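Local coordinates for pirin-like protein YhaK (Escherichia coli, PDB 2VEC) that lacks quercetin 2,3-dioxygenase activity and belongs to a redox-sensitive subclass of enterobacterial bicupins within the pirin family, at residues Phe197-Pro202 / Leu251-Val256; Leu184-Leu189 / Pro246-Leu251; Phe213-His218 / Ile239-Asp244. One frame throughout, in Å; residues are numbered along the deposited sequence.

Contact 1 of 3, residues Phe197-Pro202 / Leu251-Val256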
loop_
_atom_site.group_PDB
_atom_site.type_symbol
_atom_site.label_atom_id
_atom_site.label_comp_id
_atom_site.label_asym_id
_atom_site.label_seq_id
_atom_site.Cartn_x
_atom_site.Cartn_y
_atom_site.Cartn_z
ATOM N N PHE A 197 4.753 8.097 14.370
ATOM C CA PHE A 197 3.980 8.749 13.295
ATOM C C PHE A 197 2.961 9.725 13.899
ATOM O O PHE A 197 2.267 9.408 14.878
ATOM C CB PHE A 197 3.296 7.715 12.383
ATOM C CG PHE A 197 4.244 6.686 11.829
ATOM C CD1 PHE A 197 4.827 6.866 10.571
ATOM C CD2 PHE A 197 4.584 5.565 12.575
ATOM C CE1 PHE A 197 5.730 5.914 10.043
ATOM C CE2 PHE A 197 5.494 4.614 12.080
ATOM C CZ PHE A 197 6.060 4.788 10.809
ATOM N N GLN A 198 2.883 10.912 13.312
ATOM C CA GLN A 198 1.893 11.914 13.673
ATOM C C GLN A 198 0.822 11.825 12.587
ATOM O O GLN A 198 1.121 11.908 11.400
ATOM C CB GLN A 198 2.525 13.318 13.701
ATOM C CG GLN A 198 3.473 13.574 14.908
ATOM C CD GLN A 198 3.747 15.060 15.225
ATOM O OE1 GLN A 198 4.386 15.786 14.451
ATOM N NE2 GLN A 198 3.314 15.495 16.412
ATOM N N LEU A 199 -0.424 11.641 12.983
ATOM C CA LEU A 199 -1.486 11.413 12.022
ATOM C C LEU A 199 -2.217 12.714 11.711
ATOM O O LEU A 199 -2.465 13.544 12.614
ATOM C CB LEU A 199 -2.452 10.340 12.558
ATOM C CG LEU A 199 -2.111 8.833 12.463
ATOM C CD1 LEU A 199 -2.212 8.336 11.055
ATOM C CD2 LEU A 199 -0.750 8.463 13.025
ATOM N N HIS A 200 -2.486 12.917 10.425
ATOM C CA HIS A 200 -3.291 14.004 9.914
ATOM C C HIS A 200 -4.790 13.724 10.065
ATOM O O HIS A 200 -5.515 14.547 10.578
ATOM C CB HIS A 200 -2.954 14.286 8.454
ATOM C CG HIS A 200 -1.560 14.795 8.238
ATOM N ND1 HIS A 200 -0.509 13.963 7.907
ATOM C CD2 HIS A 200 -1.038 16.041 8.331
ATOM C CE1 HIS A 200 0.600 14.687 7.777
ATOM N NE2 HIS A 200 0.299 15.950 8.008
ATOM N N GLY A 201 -5.237 12.549 9.620
ATOM C CA GLY A 201 -6.664 12.186 9.656
ATOM C C GLY A 201 -7.039 11.399 10.901
ATOM O O GLY A 201 -6.180 11.094 11.742
ATOM N N PRO A 202 -8.340 11.099 11.051
ATOM C CA PRO A 202 -8.913 10.466 12.228
ATOM C C PRO A 202 -8.869 8.927 12.139
ATOM O O PRO A 202 -9.398 8.245 12.996
ATOM C CB PRO A 202 -10.361 10.970 12.195
ATOM C CG PRO A 202 -10.703 10.958 10.717
ATOM C CD PRO A 202 -9.382 11.481 10.075
ATOM N N LEU A 251 1.791 2.110 7.002
ATOM C CA LEU A 251 0.838 2.806 7.847
ATOM C C LEU A 251 0.180 3.799 6.912
ATOM O O LEU A 251 0.875 4.600 6.229
ATOM C CB LEU A 251 1.501 3.552 9.010
ATOM C CG LEU A 251 0.501 4.224 9.996
ATOM C CD1 LEU A 251 1.076 4.309 11.414
ATOM C CD2 LEU A 251 0.179 5.658 9.495
ATOM N N ILE A 252 -1.149 3.717 6.849
ATOM C CA ILE A 252 -1.916 4.619 5.971
ATOM C C ILE A 252 -2.716 5.572 6.823
ATOM O O ILE A 252 -3.489 5.136 7.679
ATOM C CB ILE A 252 -2.884 3.857 5.052
ATOM C CG1 ILE A 252 -2.268 2.518 4.619
ATOM C CG2 ILE A 252 -3.326 4.788 3.887
ATOM C CD1 ILE A 252 -3.122 1.643 3.595
ATOM N N ASP A 253 -2.541 6.873 6.587
ATOM C CA ASP A 253 -3.192 7.911 7.381
ATOM C C ASP A 253 -4.370 8.376 6.525
ATOM O O ASP A 253 -4.177 8.892 5.412
ATOM C CB ASP A 253 -2.108 9.002 7.570
ATOM C CG ASP A 253 -2.606 10.296 8.150
ATOM O OD1 ASP A 253 -3.829 10.577 8.214
ATOM O OD2 ASP A 253 -1.704 11.120 8.527
ATOM N N LEU A 254 -5.594 8.122 7.008
ATOM C CA LEU A 254 -6.801 8.225 6.220
ATOM C C LEU A 254 -7.700 9.347 6.729
ATOM O O LEU A 254 -7.761 9.606 7.946
ATOM C CB LEU A 254 -7.580 6.866 6.296
ATOM C CG LEU A 254 -6.813 5.727 5.570
ATOM C CD1 LEU A 254 -7.188 4.383 6.252
ATOM C CD2 LEU A 254 -7.102 5.707 4.072
ATOM N N PRO A 255 -8.364 10.062 5.806
ATOM C CA PRO A 255 -9.037 11.342 6.090
ATOM C C PRO A 255 -10.420 11.267 6.744
ATOM O O PRO A 255 -10.960 12.306 7.205
ATOM C CB PRO A 255 -9.149 11.986 4.695
ATOM C CG PRO A 255 -9.234 10.815 3.761
ATOM C CD PRO A 255 -8.383 9.718 4.361
ATOM N N VAL A 256 -11.013 10.065 6.795
ATOM C CA VAL A 256 -12.407 9.953 7.319
ATOM C C VAL A 256 -12.647 8.562 7.881
ATOM O O VAL A 256 -12.048 7.597 7.392
ATOM C CB VAL A 256 -13.467 10.263 6.227
ATOM C CG1 VAL A 256 -13.335 9.297 5.039
ATOM C CG2 VAL A 256 -14.937 10.313 6.835
ATOM O OXT VAL A 256 -13.449 8.374 8.818
HETATM O O HOH W 1 0.848 10.520 8.633
#
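With chi1 at 170°, Asp253 CG is set opposite its own backbone N, and the carboxylate is carried up against the turn that follows Gln198. His200 has its CG beside the backbone N (chi1 -65°), which folds the imidazole back so that ring and main chain address the same carboxylate. His200 N gives a nearly straight hydrogen bond to Asp253 OD2 (2.7 Å). From His200 ND1 a longer, more bent bond of 3.1 Å reaches the same Asp253 OD2, entering on the syn side but well out of the carboxylate plane. The other oxygen, Asp253 OD1, uses its syn lone pair to accept from Gly201 N at 2.8 Å. A water adds a further donor to Asp253 OD2 (2.6 Å) and also donates to Gln198 O. Both carboxylate oxygens are thus gripped, which fixes the rotation of the group. Here one aspartate at the end of strand 247-254 ties down the loop linking strands 194-198 and 203-208, joining the two sheets of the C-terminal cupin domain. Leu199 CD1 lies close alongside the carboxylate, 3.5 Å from Asp253 CG, and also meets Leu251 CD2. The second methyl, Leu251 CD1, comes obliquely to the Phe197 ring, 3.9 Å from Phe197 CD2. Further on, Gly201 CA makes a CA-H...O contact with Leu254 O (3.3 Å), while the Val256 carboxylate forms a salt bridge with Arg203.

Contact 2 of 3, residues Leu184-Leu189 / Pro246-Leu251; sequences LHHIVL and PLRALL
Six backbone hydrogen bonds join His185, Ile187 and Leu189 to Leu251, Ala249 and Leu247, each couple being a hydrogen-bonded pair of an antiparallel sheet with N-H and C=O both used. Ile187 N lies 2.8 Å from Ala249 O. Leu189 N lies 3.1 Å from Leu247 O, the longest of the six. The pairs His186-Leu250 and Val188-Arg248 between them are non-hydrogen-bonded, and CA-H...O contacts fill in, as from Arg248 CA to Ile187 O (3.2 Å). Among side chains the polar link is Arg248 NE donating to His186 NE2 at 3.1 Å. The Arg248 chain, bent at chi3 (63°), curls its guanidinium to the imidazole edge; the donor lies in the ring plane, yet the two flat groups stand 78° apart. By accepting here, His186 NE2 is probably unprotonated. Apolar packing dominates the face of Ile187, Leu189, Leu247 and Ala249. There Leu247 CD2 touches both Ile187 CG2 and Leu189 CD1, each at 4.1 Å, the side chains lying alongside and pointing the same way. Ile187 CD1 reaches diagonally across to the partner strand, 3.9 Å from Leu251 CB. On the opposite face, Leu250 and Leu184 pack against strand 135-143, which belongs to the sheet of the N-terminal half. Strand 163-168 flanks strand 183-189 on its far side and strand 203-208 flanks strand 247-254, so this pair occupies the middle of its sheet.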
loop_
_atom_site.group_PDB
_atom_site.type_symbol
_atom_site.label_atom_id
_atom_site.label_comp_id
_atom_site.label_asym_id
_atom_site.label_seq_id
_atom_site.Cartn_x
_atom_site.Cartn_y
_atom_site.Cartn_z
ATOM N N LEU A 184 0.844 7.984 3.134
ATOM C CA LEU A 184 1.179 6.543 3.161
ATOM C C LEU A 184 2.639 6.413 3.497
ATOM O O LEU A 184 3.479 7.072 2.860
ATOM C CB LEU A 184 0.965 5.928 1.777
ATOM C CG LEU A 184 1.305 4.443 1.588
ATOM C CD1 LEU A 184 0.484 3.545 2.588
ATOM C CD2 LEU A 184 1.052 3.940 0.125
ATOM N N HIS A 185 2.923 5.566 4.478
ATOM C CA HIS A 185 4.280 5.383 4.975
ATOM C C HIS A 185 4.654 3.919 4.808
ATOM O O HIS A 185 3.828 3.022 5.082
ATOM C CB HIS A 185 4.374 5.737 6.466
ATOM C CG HIS A 185 3.880 7.120 6.796
ATOM N ND1 HIS A 185 4.724 8.207 6.880
ATOM C CD2 HIS A 185 2.646 7.581 7.096
ATOM C CE1 HIS A 185 4.032 9.283 7.206
ATOM N NE2 HIS A 185 2.765 8.931 7.345
ATOM N N HIS A 186 5.900 3.709 4.405
ATOM C CA HIS A 186 6.515 2.373 4.278
ATOM C C HIS A 186 7.536 2.247 5.384
ATOM O O HIS A 186 8.372 3.132 5.550
ATOM C CB HIS A 186 7.177 2.227 2.909
ATOM C CG HIS A 186 7.807 0.863 2.680
ATOM N ND1 HIS A 186 9.120 0.710 2.303
ATOM C CD2 HIS A 186 7.289 -0.392 2.747
ATOM C CE1 HIS A 186 9.410 -0.579 2.194
ATOM N NE2 HIS A 186 8.308 -1.276 2.428
ATOM N N ILE A 187 7.455 1.152 6.146
ATOM C CA ILE A 187 8.248 0.943 7.368
ATOM C C ILE A 187 9.132 -0.285 7.249
ATOM O O ILE A 187 8.664 -1.330 6.862
ATOM C CB ILE A 187 7.275 0.748 8.604
ATOM C CG1 ILE A 187 6.551 2.052 8.891
ATOM C CG2 ILE A 187 8.037 0.320 9.907
ATOM C CD1 ILE A 187 5.082 2.060 8.454
ATOM N N VAL A 188 10.416 -0.158 7.564
ATOM C CA VAL A 188 11.326 -1.312 7.524
ATOM C C VAL A 188 12.109 -1.248 8.815
ATOM O O VAL A 188 12.909 -0.319 9.001
ATOM C CB VAL A 188 12.302 -1.275 6.270
ATOM C CG1 VAL A 188 13.172 -2.556 6.213
ATOM C CG2 VAL A 188 11.470 -1.121 4.948
ATOM N N LEU A 189 11.886 -2.209 9.698
ATOM C CA LEU A 189 12.504 -2.195 11.049
ATOM C C LEU A 189 13.087 -3.554 11.379
ATOM O O LEU A 189 12.511 -4.574 10.957
ATOM C CB LEU A 189 11.452 -1.863 12.131
ATOM C CG LEU A 189 10.797 -0.467 12.082
ATOM C CD1 LEU A 189 9.633 -0.305 13.068
ATOM C CD2 LEU A 189 11.821 0.688 12.215
ATOM N N PRO A 246 11.903 -9.064 12.279
ATOM C CA PRO A 246 12.211 -8.182 11.135
ATOM C C PRO A 246 10.929 -7.840 10.383
ATOM O O PRO A 246 10.113 -8.726 10.159
ATOM C CB PRO A 246 13.154 -9.031 10.281
ATOM C CG PRO A 246 13.821 -9.977 11.282
ATOM C CD PRO A 246 12.721 -10.300 12.279
ATOM N N LEU A 247 10.726 -6.570 10.029
ATOM C CA LEU A 247 9.399 -6.109 9.652
ATOM C C LEU A 247 9.423 -5.277 8.366
ATOM O O LEU A 247 10.332 -4.473 8.170
ATOM C CB LEU A 247 8.861 -5.234 10.782
ATOM C CG LEU A 247 7.527 -4.527 10.567
ATOM C CD1 LEU A 247 6.403 -5.553 10.650
ATOM C CD2 LEU A 247 7.364 -3.387 11.574
ATOM N N ARG A 248 8.431 -5.478 7.493
ATOM C CA ARG A 248 8.090 -4.462 6.505
ATOM C C ARG A 248 6.601 -4.240 6.701
ATOM O O ARG A 248 5.835 -5.223 6.817
ATOM C CB ARG A 248 8.379 -4.905 5.088
ATOM C CG ARG A 248 9.861 -4.804 4.709
ATOM C CD ARG A 248 10.029 -5.118 3.235
ATOM N NE ARG A 248 9.350 -4.181 2.337
ATOM C CZ ARG A 248 9.466 -4.269 1.014
ATOM N NH1 ARG A 248 10.247 -5.244 0.504
ATOM N NH2 ARG A 248 8.830 -3.412 0.230
ATOM N N ALA A 249 6.188 -2.973 6.755
ATOM C CA ALA A 249 4.799 -2.658 7.003
ATOM C C ALA A 249 4.391 -1.377 6.290
ATOM O O ALA A 249 5.252 -0.599 5.835
ATOM C CB ALA A 249 4.574 -2.490 8.527
ATOM N N LEU A 250 3.095 -1.114 6.285
ATOM C CA LEU A 250 2.588 0.165 5.806
ATOM C C LEU A 250 1.775 0.779 6.927
ATOM O O LEU A 250 1.135 0.049 7.710
ATOM C CB LEU A 250 1.607 -0.056 4.642
ATOM C CG LEU A 250 2.159 -0.656 3.349
ATOM C CD1 LEU A 250 1.036 -0.835 2.299
ATOM C CD2 LEU A 250 3.326 0.161 2.759
ATOM N N LEU A 251 1.791 2.110 7.002
ATOM C CA LEU A 251 0.838 2.806 7.847
ATOM C C LEU A 251 0.180 3.799 6.912
ATOM O O LEU A 251 0.875 4.600 6.229
ATOM C CB LEU A 251 1.501 3.552 9.010
ATOM C CG LEU A 251 0.501 4.224 9.996
ATOM C CD1 LEU A 251 1.076 4.309 11.414
ATOM C CD2 LEU A 251 0.179 5.658 9.495
#

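Contact 3 of 3, residues Phe213-His218 / Ile239-Asp244; sequences FHALTH and ITLVAD
His214 reaches across to Val242 and Asp244 with nearly every atom of its ring. Its chi1 of 55° puts CG between the backbone N and the carbonyl carbon, a crowded position that turns the ring toward strand 239-243. His214 CB itself only skirts the carboxylate, 4.1 Å from Asp244 OD2. Beyond CG, His214 ND1 donates a hydrogen bond of 2.7 Å to Asp244 OD2, nearly straight at 169°. The bond enters by the syn lone pair of that oxygen and stays in the imidazole plane, ring and carboxylate being only 12° from coplanar. Next round the ring, His214 CE1 comes within 3.1 Å of Asp244 OD1, so the imidazole edge spans both oxygens. At the tip, His214 NE2 lies under Val242, 3.6 Å from Val242 CB, which sits over one face toward the rim in a CH-pi contact. The negative carboxylate would probably favour a positive charge on this histidine. Beneath the ring, His214 and Val242 exchange two backbone hydrogen bonds, and Leu216 and Thr240 exchange two more, led by Leu216 N to Thr240 O at 2.7 Å. Leu216 CD1 extends the His214 and Val242 face by meeting Val242 CG2, while Thr240 OG1 bonds to Asn196. On the other face, Leu241 CD2 touches the edge of the Phe213 ring at CE2 (3.9 Å) and also Ala215 CB (3.8 Å). Phe213 and Ala215 continue inward to Leu206 of strand 203-208. The pair forms the centre of the smaller, four-stranded sheet of the C-terminal cupin beta-barrel, with Phe213, Ala215 and Leu241 on its buried face and His214, Leu216 and Val242 on its partly exposed one.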
loop_
_atom_site.group_PDB
_atom_site.type_symbol
_atom_site.label_atom_id
_atom_site.label_comp_id
_atom_site.label_asym_id
_atom_site.label_seq_id
_atom_site.Cartn_x
_atom_site.Cartn_y
_atom_site.Cartn_z
ATOM N N PHE A 213 4.304 -7.100 14.509
ATOM C CA PHE A 213 4.589 -5.833 15.165
ATOM C C PHE A 213 3.404 -5.427 16.003
ATOM O O PHE A 213 2.328 -6.011 15.882
ATOM C CB PHE A 213 4.964 -4.731 14.155
ATOM C CG PHE A 213 3.857 -4.271 13.219
ATOM C CD1 PHE A 213 3.369 -5.099 12.197
ATOM C CD2 PHE A 213 3.359 -2.962 13.298
ATOM C CE1 PHE A 213 2.365 -4.628 11.270
ATOM C CE2 PHE A 213 2.361 -2.494 12.398
ATOM C CZ PHE A 213 1.875 -3.330 11.367
ATOM N N HIS A 214 3.610 -4.442 16.868
ATOM C CA HIS A 214 2.482 -3.896 17.587
ATOM C C HIS A 214 2.475 -2.393 17.552
ATOM O O HIS A 214 3.471 -1.763 17.217
ATOM C CB HIS A 214 2.409 -4.431 19.022
ATOM C CG HIS A 214 3.662 -4.225 19.828
ATOM N ND1 HIS A 214 4.791 -5.006 19.671
ATOM C CD2 HIS A 214 3.951 -3.340 20.816
ATOM C CE1 HIS A 214 5.723 -4.605 20.522
ATOM N NE2 HIS A 214 5.227 -3.617 21.250
ATOM N N ALA A 215 1.314 -1.821 17.830
ATOM C CA ALA A 215 1.184 -0.381 17.839
ATOM C C ALA A 215 0.877 0.073 19.256
ATOM O O ALA A 215 0.109 -0.579 19.971
ATOM C CB ALA A 215 0.106 0.045 16.906
ATOM N N LEU A 216 1.508 1.180 19.651
ATOM C CA LEU A 216 1.229 1.881 20.898
ATOM C C LEU A 216 0.676 3.274 20.621
ATOM O O LEU A 216 1.060 3.935 19.647
ATOM C CB LEU A 216 2.508 2.057 21.730
ATOM C CG LEU A 216 3.597 0.977 21.718
ATOM C CD1 LEU A 216 4.891 1.544 22.291
ATOM C CD2 LEU A 216 3.094 -0.122 22.628
ATOM N N THR A 217 -0.220 3.710 21.496
ATOM C CA THR A 217 -0.709 5.090 21.542
ATOM C C THR A 217 -0.673 5.478 23.010
ATOM O O THR A 217 -0.978 4.655 23.872
ATOM C CB THR A 217 -2.140 5.231 20.990
ATOM O OG1 THR A 217 -3.028 4.350 21.693
ATOM C CG2 THR A 217 -2.172 4.844 19.545
ATOM N N HIS A 218 -0.233 6.704 23.295
ATOM C CA HIS A 218 -0.088 7.189 24.671
ATOM C C HIS A 218 0.737 6.223 25.524
ATOM O O HIS A 218 0.466 6.063 26.727
ATOM C CB HIS A 218 -1.455 7.455 25.345
ATOM C CG HIS A 218 -2.428 8.188 24.477
ATOM N ND1 HIS A 218 -3.557 7.587 23.957
ATOM C CD2 HIS A 218 -2.434 9.462 24.018
ATOM C CE1 HIS A 218 -4.217 8.460 23.215
ATOM N NE2 HIS A 218 -3.560 9.605 23.239
ATOM N N ILE A 239 0.990 7.550 16.741
ATOM C CA ILE A 239 1.076 6.095 16.814
ATOM C C ILE A 239 2.547 5.675 16.720
ATOM O O ILE A 239 3.298 6.183 15.873
ATOM C CB ILE A 239 0.300 5.388 15.664
ATOM C CG1 ILE A 239 -1.221 5.691 15.708
ATOM C CG2 ILE A 239 0.466 3.888 15.803
ATOM C CD1 ILE A 239 -1.989 5.104 14.496
ATOM N N THR A 240 2.953 4.785 17.616
ATOM C CA THR A 240 4.302 4.243 17.608
ATOM C C THR A 240 4.186 2.789 17.244
ATOM O O THR A 240 3.351 2.084 17.824
ATOM C CB THR A 240 4.971 4.338 18.986
ATOM O OG1 THR A 240 5.151 5.708 19.316
ATOM C CG2 THR A 240 6.338 3.664 18.965
ATOM N N LEU A 241 5.020 2.361 16.295
ATOM C CA LEU A 241 5.053 0.982 15.844
ATOM C C LEU A 241 6.320 0.337 16.318
ATOM O O LEU A 241 7.410 0.918 16.182
ATOM C CB LEU A 241 5.060 0.915 14.314
ATOM C CG LEU A 241 3.841 1.525 13.588
ATOM C CD1 LEU A 241 3.981 1.225 12.114
ATOM C CD2 LEU A 241 2.523 0.992 14.174
ATOM N N VAL A 242 6.204 -0.895 16.809
ATOM C CA VAL A 242 7.384 -1.582 17.372
ATOM C C VAL A 242 7.485 -2.971 16.743
ATOM O O VAL A 242 6.505 -3.750 16.783
ATOM C CB VAL A 242 7.286 -1.745 18.917
ATOM C CG1 VAL A 242 8.549 -2.431 19.479
ATOM C CG2 VAL A 242 7.053 -0.391 19.607
ATOM N N ALA A 243 8.647 -3.289 16.178
ATOM C CA ALA A 243 8.809 -4.569 15.497
ATOM C C ALA A 243 9.015 -5.715 16.474
ATOM O O ALA A 243 9.797 -5.604 17.409
ATOM C CB ALA A 243 9.952 -4.515 14.474
ATOM N N ASP A 244 8.282 -6.805 16.246
ATOM C CA ASP A 244 8.440 -8.009 17.030
ATOM C C ASP A 244 9.183 -9.091 16.296
ATOM O O ASP A 244 9.425 -10.163 16.858
ATOM C CB ASP A 244 7.082 -8.523 17.453
ATOM C CG ASP A 244 6.411 -7.592 18.398
ATOM O OD1 ASP A 244 7.056 -7.222 19.396
ATOM O OD2 ASP A 244 5.271 -7.194 18.113
#

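How the contacts relate
All three contacts belong to the C-terminal cupin. Contact 2 is the buried one, an antiparallel pair in the larger sheet; contact 3 is its counterpart in the smaller sheet, farther from the chain's centre and partly exposed on one face. Contact 1, partly buried (His200 exposed, Asp253 buried), joins the two sheets near the C-terminus, sharing Leu251 and strand 247-254 with contact 2. Inside the barrel they converge: Leu247 CD1 lies 3.4 Å from Phe213 CD1, and Phe197 CZ 3.4 Å from Ile187 CG1. Regular backbone pairing carries contacts 2 and 3, whereas a carboxylate replaces it in contact 1. Histidine accepts from arginine in contact 2 but donates to aspartate in contacts 1 and 3.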